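Local coordinates for uncharacterized protein (Bacteroides fragilis, PDB 3NNG) that is of unknown function but folds as a calcium-binding F5/8 type C domain, a family whose members often bind carbohydrates or membrane surfaces, at residues A[41-46]-A[152-157]; A[45-50]-A[78-83]. The protein carries 1 engineered substitution. One frame throughout, in Å; residues are numbered along the deposited sequence.

Contact 1: A[41-46]-A[152-157]; sequences LAIDGE and AEINLY. With CA (calcium ion), chain C.
E153 OE2 is gripped from several sides: it binds the calcium ion at 2.6 Å, and the backbone N-H groups of D44, G45 and E46 all turn to it. Each of these three hydrogen bonds is weak and bent, the G45 one being the shortest (G45 N to E153 OE2, 2.9 Å). The glutamate reaches this spot by folding back. CB leaves the backbone away from 41-46, and a bend at chi2 (-64°) brings the carboxylate back toward the N-H groups of D44, G45 and E46. Its other oxygen, OE1, forms a salt bridge with R19, so both ends of the carboxylate are held.

D44 supplies the second carboxylate. OD1 binds calcium at 2.6 Å and lies 3.1 Å from E153 OE2, a closeness that the shared cation makes tolerable. The two side chains run at about a right angle, yet their carboxylate planes are only 3° apart. D44 OD1 also accepts the N-H of E46, which comes from above the carboxylate plane, closing an Asx turn that shapes the loop around the metal. The carbonyl oxygens of L41, E46 and A152 bind the ion too, and T49 completes the site.

Beside the metal, I154 N donates to A42 O (2.9 Å, 160° at the hydrogen) in the carbonyl plane, while the CA-H of E153 leans on the same oxygen. Farther along, methyl meets methyl where I43 CG2 packs on I154 CG2 at 3.7 Å.

W64 of strand 63-68 lies against A42, I43 and I154. The calcium loop, between helix 34-37 and strand 51-54, lies against the start of 152-157 on strand 148-159, whose neighbour in the antiparallel sheet is strand 71-79.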
ATOM      1  N   LEU A  41       5.427   2.105  -9.551  1.00 12.65           N
ATOM      2  CA  LEU A  41       5.425   3.551  -9.340  1.00 16.92           C
ATOM      3  C   LEU A  41       5.007   3.929  -7.926  1.00 18.80           C
ATOM      4  O   LEU A  41       5.281   5.027  -7.490  1.00 13.24           O
ATOM      5  CB  LEU A  41       4.552   4.275 -10.370  1.00 19.09           C
ATOM      6  CG  LEU A  41       4.984   4.116 -11.833  1.00 12.74           C
ATOM      7  CD1 LEU A  41       4.001   4.803 -12.769  1.00 13.97           C
ATOM      8  CD2 LEU A  41       6.391   4.661 -12.072  1.00 13.19           C
ATOM      9  N   ALA A  42       4.358   3.025  -7.199  1.00 17.27           N
ATOM     10  CA  ALA A  42       4.032   3.305  -5.797  1.00 16.83           C
ATOM     11  C   ALA A  42       5.232   3.215  -4.840  1.00 18.85           C
ATOM     12  O   ALA A  42       5.132   3.622  -3.676  1.00 18.84           O
ATOM     13  CB  ALA A  42       2.915   2.384  -5.314  1.00 11.58           C
ATOM     14  N   ILE A  43       6.352   2.659  -5.305  1.00 18.96           N
ATOM     15  CA  ILE A  43       7.509   2.478  -4.423  1.00 20.28           C
ATOM     16  C   ILE A  43       8.806   3.073  -4.985  1.00 25.27           C
ATOM     17  O   ILE A  43       9.893   2.585  -4.684  1.00 22.90           O
ATOM     18  CB  ILE A  43       7.748   0.983  -4.077  1.00 14.29           C
ATOM     19  CG1 ILE A  43       7.967   0.163  -5.352  1.00 12.74           C
ATOM     20  CG2 ILE A  43       6.558   0.409  -3.268  1.00 14.68           C
ATOM     21  CD1 ILE A  43       8.769  -1.109  -5.127  1.00 10.19           C
ATOM     22  N   ASP A  44       8.701   4.125  -5.794  1.00 17.86           N
ATOM     23  CA  ASP A  44       9.898   4.679  -6.439  1.00 11.95           C
ATOM     24  C   ASP A  44      10.429   5.951  -5.775  1.00 14.96           C
ATOM     25  O   ASP A  44      11.415   6.527  -6.230  1.00 20.44           O
ATOM     26  CB  ASP A  44       9.667   4.900  -7.942  1.00 15.70           C
ATOM     27  CG  ASP A  44       8.606   5.950  -8.226  1.00 21.48           C
ATOM     28  OD1 ASP A  44       8.162   6.615  -7.268  1.00 19.28           O
ATOM     29  OD2 ASP A  44       8.230   6.115  -9.409  1.00 17.35           O
ATOM     30  N   GLY A  45       9.780   6.375  -4.694  1.00 15.77           N
ATOM     31  CA  GLY A  45      10.223   7.527  -3.928  1.00 15.78           C
ATOM     32  C   GLY A  45       9.723   8.870  -4.426  1.00 24.67           C
ATOM     33  O   GLY A  45      10.089   9.901  -3.866  1.00 22.80           O
ATOM     34  N   GLU A  46       8.882   8.863  -5.463  1.00 23.88           N
ATOM     35  CA  GLU A  46       8.461  10.096  -6.122  1.00 20.12           C
ATOM     36  C   GLU A  46       6.956  10.370  -5.963  1.00 24.11           C
ATOM     37  O   GLU A  46       6.136   9.536  -6.319  1.00 13.26           O
ATOM     38  CB  GLU A  46       8.821  10.027  -7.603  1.00 15.52           C
ATOM     39  CG  GLU A  46       8.219  11.145  -8.456  1.00 21.25           C
ATOM     40  CD  GLU A  46       8.699  12.514  -8.012  1.00 24.88           C
ATOM     41  OE1 GLU A  46       7.850  13.400  -7.765  1.00 18.36           O
ATOM     42  OE2 GLU A  46       9.926  12.696  -7.898  1.00 27.51           O
ATOM     43  N   ALA A 152       0.564   7.233  -4.568  1.00 15.09           N
ATOM     44  CA  ALA A 152       1.806   7.603  -5.227  1.00 16.91           C
ATOM     45  C   ALA A 152       2.977   6.978  -4.516  1.00 16.51           C
ATOM     46  O   ALA A 152       3.972   6.640  -5.133  1.00 11.79           O
ATOM     47  CB  ALA A 152       1.958   9.103  -5.285  1.00 17.98           C
ATOM     48  N   GLU A 153       2.842   6.803  -3.212  1.00 15.66           N
ATOM     49  CA  GLU A 153       3.909   6.235  -2.415  1.00 13.06           C
ATOM     50  C   GLU A 153       3.328   5.420  -1.285  1.00 16.37           C
ATOM     51  O   GLU A 153       2.524   5.925  -0.511  1.00 13.43           O
ATOM     52  CB  GLU A 153       4.779   7.358  -1.843  1.00 18.20           C
ATOM     53  CG  GLU A 153       5.754   7.904  -2.868  1.00 27.56           C
ATOM     54  CD  GLU A 153       6.749   6.835  -3.299  1.00 28.84           C
ATOM     55  OE1 GLU A 153       7.412   6.255  -2.418  1.00 32.36           O
ATOM     56  OE2 GLU A 153       6.861   6.569  -4.506  1.00 23.42           O
ATOM     57  N   ILE A 154       3.733   4.157  -1.206  1.00 17.42           N
ATOM     58  CA  ILE A 154       3.447   3.330  -0.048  1.00 18.58           C
ATOM     59  C   ILE A 154       4.753   2.868   0.593  1.00 19.49           C
ATOM     60  O   ILE A 154       5.735   2.599  -0.097  1.00 12.28           O
ATOM     61  CB  ILE A 154       2.623   2.099  -0.412  1.00 21.77           C
ATOM     62  CG1 ILE A 154       2.203   1.371   0.871  1.00 15.28           C
ATOM     63  CG2 ILE A 154       3.420   1.173  -1.370  1.00 10.00           C
ATOM     64  CD1 ILE A 154       1.112   0.337   0.641  1.00 21.86           C
ATOM     65  N   ASN A 155       4.753   2.794   1.918  1.00 17.32           N
ATOM     66  CA  ASN A 155       5.902   2.317   2.667  1.00 18.98           C
ATOM     67  C   ASN A 155       5.464   1.329   3.721  1.00 19.22           C
ATOM     68  O   ASN A 155       4.327   1.380   4.190  1.00 16.78           O
ATOM     69  CB  ASN A 155       6.615   3.483   3.341  1.00  9.80           C
ATOM     70  CG  ASN A 155       7.480   4.254   2.380  1.00 18.57           C
ATOM     71  OD1 ASN A 155       8.603   3.847   2.079  1.00 17.35           O
ATOM     72  ND2 ASN A 155       6.959   5.364   1.873  1.00 13.64           N
ATOM     73  N   LEU A 156       6.363   0.423   4.084  1.00 16.89           N
ATOM     74  CA  LEU A 156       6.126  -0.457   5.217  1.00 15.21           C
ATOM     75  C   LEU A 156       7.175  -0.122   6.259  1.00 15.16           C
ATOM     76  O   LEU A 156       8.294   0.264   5.907  1.00 17.08           O
ATOM     77  CB  LEU A 156       6.230  -1.930   4.796  1.00 17.23           C
ATOM     78  CG  LEU A 156       4.972  -2.677   4.342  1.00 22.24           C
ATOM     79  CD1 LEU A 156       4.041  -1.802   3.517  1.00 21.53           C
ATOM     80  CD2 LEU A 156       5.346  -3.979   3.565  1.00 20.78           C
ATOM     81  N   TYR A 157       6.822  -0.271   7.537  1.00 19.49           N
ATOM     82  CA  TYR A 157       7.721   0.126   8.631  1.00 14.15           C
ATOM     83  C   TYR A 157       8.036  -1.008   9.592  1.00 18.26           C
ATOM     84  O   TYR A 157       7.224  -1.930   9.794  1.00 15.14           O
ATOM     85  CB  TYR A 157       7.130   1.310   9.407  1.00 15.09           C
ATOM     86  CG  TYR A 157       6.917   2.525   8.533  1.00 18.20           C
ATOM     87  CD1 TYR A 157       5.712   2.726   7.888  1.00 19.12           C
ATOM     88  CD2 TYR A 157       7.941   3.448   8.319  1.00 19.28           C
ATOM     89  CE1 TYR A 157       5.511   3.833   7.066  1.00 29.41           C
ATOM     90  CE2 TYR A 157       7.757   4.549   7.492  1.00 14.25           C
ATOM     91  CZ  TYR A 157       6.533   4.735   6.868  1.00 24.89           C
ATOM     92  OH  TYR A 157       6.315   5.820   6.038  1.00 26.18           O
TER
HETATM   93 CA    CA C 402       5.676   7.263  -6.772  1.00 22.95          CA

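Contact 2: A[45-50]-A[78-83]. With CA (calcium ion), chain C.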
ATOM      1  N   GLY A  45       9.780   6.375  -4.694  1.00 15.77           N
ATOM      2  CA  GLY A  45      10.223   7.527  -3.928  1.00 15.78           C
ATOM      3  C   GLY A  45       9.723   8.870  -4.426  1.00 24.67           C
ATOM      4  O   GLY A  45      10.089   9.901  -3.866  1.00 22.80           O
ATOM      5  N   GLU A  46       8.882   8.863  -5.463  1.00 23.88           N
ATOM      6  CA  GLU A  46       8.461  10.096  -6.122  1.00 20.12           C
ATOM      7  C   GLU A  46       6.956  10.370  -5.963  1.00 24.11           C
ATOM      8  O   GLU A  46       6.136   9.536  -6.319  1.00 13.26           O
ATOM      9  CB  GLU A  46       8.821  10.027  -7.603  1.00 15.52           C
ATOM     10  CG  GLU A  46       8.219  11.145  -8.456  1.00 21.25           C
ATOM     11  CD  GLU A  46       8.699  12.514  -8.012  1.00 24.88           C
ATOM     12  OE1 GLU A  46       7.850  13.400  -7.765  1.00 18.36           O
ATOM     13  OE2 GLU A  46       9.926  12.696  -7.898  1.00 27.51           O
ATOM     14  N   ILE A  47       6.580  11.540  -5.459  1.00 20.63           N
ATOM     15  CA  ILE A  47       5.159  11.812  -5.231  1.00 21.32           C
ATOM     16  C   ILE A  47       4.374  11.952  -6.537  1.00 24.92           C
ATOM     17  O   ILE A  47       3.170  11.673  -6.601  1.00 21.27           O
ATOM     18  CB  ILE A  47       4.934  13.051  -4.314  1.00 17.67           C
ATOM     19  CG1 ILE A  47       3.465  13.155  -3.897  1.00  9.78           C
ATOM     20  CG2 ILE A  47       5.437  14.355  -4.989  1.00 12.72           C
ATOM     21  CD1 ILE A  47       3.054  12.206  -2.766  1.00 13.21           C
ATOM     22  N   ASN A  48       5.073  12.342  -7.595  1.00 25.00           N
ATOM     23  CA  ASN A  48       4.410  12.652  -8.856  1.00 21.43           C
ATOM     24  C   ASN A  48       4.233  11.476  -9.797  1.00 25.09           C
ATOM     25  O   ASN A  48       3.694  11.631 -10.887  1.00 25.89           O
ATOM     26  CB  ASN A  48       5.108  13.812  -9.559  1.00 34.36           C
ATOM     27  CG  ASN A  48       4.732  15.151  -8.952  1.00 55.18           C
ATOM     28  OD1 ASN A  48       3.548  15.491  -8.872  1.00 57.34           O
ATOM     29  ND2 ASN A  48       5.734  15.911  -8.504  1.00 59.58           N
ATOM     30  N   THR A  49       4.669  10.295  -9.373  1.00 17.85           N
ATOM     31  CA  THR A  49       4.355   9.084 -10.124  1.00 14.09           C
ATOM     32  C   THR A  49       3.471   8.236  -9.230  1.00 18.83           C
ATOM     33  O   THR A  49       3.671   8.183  -8.021  1.00 20.35           O
ATOM     34  CB  THR A  49       5.617   8.314 -10.508  1.00 17.61           C
ATOM     35  OG1 THR A  49       6.311   7.936  -9.318  1.00 20.03           O
ATOM     36  CG2 THR A  49       6.549   9.192 -11.380  1.00 12.21           C
ATOM     37  N   THR A  50       2.479   7.576  -9.800  1.00 19.78           N
ATOM     38  CA  THR A  50       1.539   6.896  -8.940  1.00 13.75           C
ATOM     39  C   THR A  50       1.037   5.603  -9.548  1.00 15.91           C
ATOM     40  O   THR A  50       0.957   5.460 -10.779  1.00 11.62           O
ATOM     41  CB  THR A  50       0.334   7.813  -8.643  1.00  9.84           C
ATOM     42  OG1 THR A  50      -0.560   7.166  -7.733  1.00 18.96           O
ATOM     43  CG2 THR A  50      -0.393   8.116  -9.942  1.00 15.90           C
ATOM     44  N   SER A  78       2.227   3.164   5.382  1.00 19.15           N
ATOM     45  CA  SER A  78       1.775   4.505   5.075  1.00 20.36           C
ATOM     46  C   SER A  78       1.524   4.643   3.594  1.00 22.33           C
ATOM     47  O   SER A  78       2.214   4.021   2.773  1.00 23.24           O
ATOM     48  CB  SER A  78       2.820   5.534   5.505  1.00 15.54           C
ATOM     49  OG  SER A  78       3.916   5.522   4.607  1.00 16.49           O
ATOM     50  N   VAL A  79       0.542   5.479   3.260  1.00 18.65           N
ATOM     51  CA  VAL A  79       0.198   5.765   1.880  1.00 10.59           C
ATOM     52  C   VAL A  79       0.058   7.279   1.715  1.00 18.28           C
ATOM     53  O   VAL A  79      -0.177   7.997   2.693  1.00 16.39           O
ATOM     54  CB  VAL A  79      -1.100   5.016   1.456  1.00  8.63           C
ATOM     55  CG1 VAL A  79      -0.884   3.503   1.525  1.00  6.47           C
ATOM     56  CG2 VAL A  79      -2.285   5.405   2.343  1.00  8.55           C
ATOM     57  N   THR A  80       0.233   7.759   0.485  1.00 18.63           N
ATOM     58  CA  THR A  80       0.030   9.169   0.150  1.00 17.53           C
ATOM     59  C   THR A  80      -1.194   9.315  -0.751  1.00 14.14           C
ATOM     60  O   THR A  80      -1.860   8.326  -1.069  1.00 16.18           O
ATOM     61  CB  THR A  80       1.245   9.741  -0.614  1.00 17.05           C
ATOM     62  OG1 THR A  80       1.417   9.017  -1.841  1.00 19.97           O
ATOM     63  CG2 THR A  80       2.536   9.617   0.233  1.00 17.75           C
ATOM     64  N   LYS A  81      -1.504  10.545  -1.154  1.00 10.53           N
ATOM     65  CA  LYS A  81      -2.430  10.737  -2.262  1.00 15.67           C
ATOM     66  C   LYS A  81      -1.941   9.941  -3.476  1.00 16.25           C
ATOM     67  O   LYS A  81      -0.768   9.572  -3.557  1.00 19.67           O
ATOM     68  CB  LYS A  81      -2.480  12.217  -2.651  1.00 14.85           C
ATOM     69  CG  LYS A  81      -1.115  12.763  -3.100  1.00 11.41           C
ATOM     70  CD  LYS A  81      -1.288  14.137  -3.747  1.00 22.05           C
ATOM     71  CE  LYS A  81       0.052  14.706  -4.188  1.00 26.92           C
ATOM     72  NZ  LYS A  81      -0.100  16.031  -4.833  1.00 26.59           N
ATOM     73  N   GLN A  82      -2.837   9.671  -4.417  1.00 18.82           N
ATOM     74  CA  GLN A  82      -2.415   9.336  -5.774  1.00 16.16           C
ATOM     75  C   GLN A  82      -2.323  10.659  -6.521  1.00 17.48           C
ATOM     76  O   GLN A  82      -3.009  11.628  -6.168  1.00 12.53           O
ATOM     77  CB  GLN A  82      -3.413   8.400  -6.473  1.00 15.67           C
ATOM     78  CG  GLN A  82      -4.875   8.842  -6.432  1.00 17.98           C
ATOM     79  CD  GLN A  82      -5.189   9.960  -7.424  1.00 25.70           C
ATOM     80  OE1 GLN A  82      -4.655   9.992  -8.533  1.00 22.96           O
ATOM     81  NE2 GLN A  82      -6.072  10.878  -7.023  1.00 15.96           N
ATOM     82  N   SER A  83      -1.494  10.712  -7.554  1.00 14.42           N
ATOM     83  CA  SER A  83      -1.263  11.979  -8.249  1.00 20.57           C
ATOM     84  C   SER A  83      -1.614  11.897  -9.727  1.00 23.99           C
ATOM     85  O   SER A  83      -1.057  12.629 -10.533  1.00 28.98           O
ATOM     86  CB  SER A  83       0.193  12.425  -8.085  1.00 26.39           C
ATOM     87  OG  SER A  83       1.080  11.406  -8.538  1.00 34.80           O
TER
HETATM   88 CA    CA C 402       5.676   7.263  -6.772  1.00 22.95          CA
HETATM   89  O   HOH W   1       1.169  12.477 -11.798  1.00 35.09           O
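S83 OG donates to I47 O across the contact (2.9 Å), meeting the carbonyl in its plane and on a lone pair. The serine hydroxyl sits between its own backbone N and carbonyl carbon (chi1 56°), and with CB pointing toward the loop this carries OG to the type I turn of E46 to T49.

The close packing is around this bond. T50 lies against the backbone of the other segment: its CB is 3.6 Å from S83 N, and its OG1 rests 3.4 Å from Q82 CB. The T50 hydroxyl stands anti to its backbone nitrogen (chi1 -177°), which places it beside Q82 and leaves the methyl against S83. I47 closes the other end of the contact. CD1 touches T80 CB and OG1, each at 3.7 Å, while CG1 meets K81 CE as the extended lysine chain passes at about a right angle.

The margin toward N48, an exposed residue, is looser. There a water bridges the two backbones, donating to N48 O at 2.8 Å and to S83 O at 2.6 Å. On the side of the turn away from the metal, E46 OE1 accepts N48 N through its anti lone pair, with a weak second bond from N48 ND2, so one oxygen bridges to both backbone and side chain of N48 within the turn.

The same turn presents E46 O, T49 O and T49 OG1 to calcium, and residues 80-83, just past strand 71-79, pack on it. Such a calcium loop at one end of a beta sandwich is known from many carbohydrate-binding relatives of the F5/8 type C family.

Contacts 1 and 2 lie side by side, their centres about 6 Å apart, and share G45 and E46. Along the chain the calcium loop comes first, then 78-83, at the end of strand 71-79 and just beyond, and much later 152-157, on strand 148-159. Those two strands are antiparallel neighbours in the sheet, so one loop packs on the chain just past the end of strand 71-79 and on strand 148-159. The calcium ion joins the contacts, taking ligands from both, and D44 OD2 probably hydrogen-bonds T49 OG1 (2.6 Å). Farther along the sheet, Y157 OH meets S78 OG. The ion therefore ties together parts of the domain distant in sequence, consistent with a structural role.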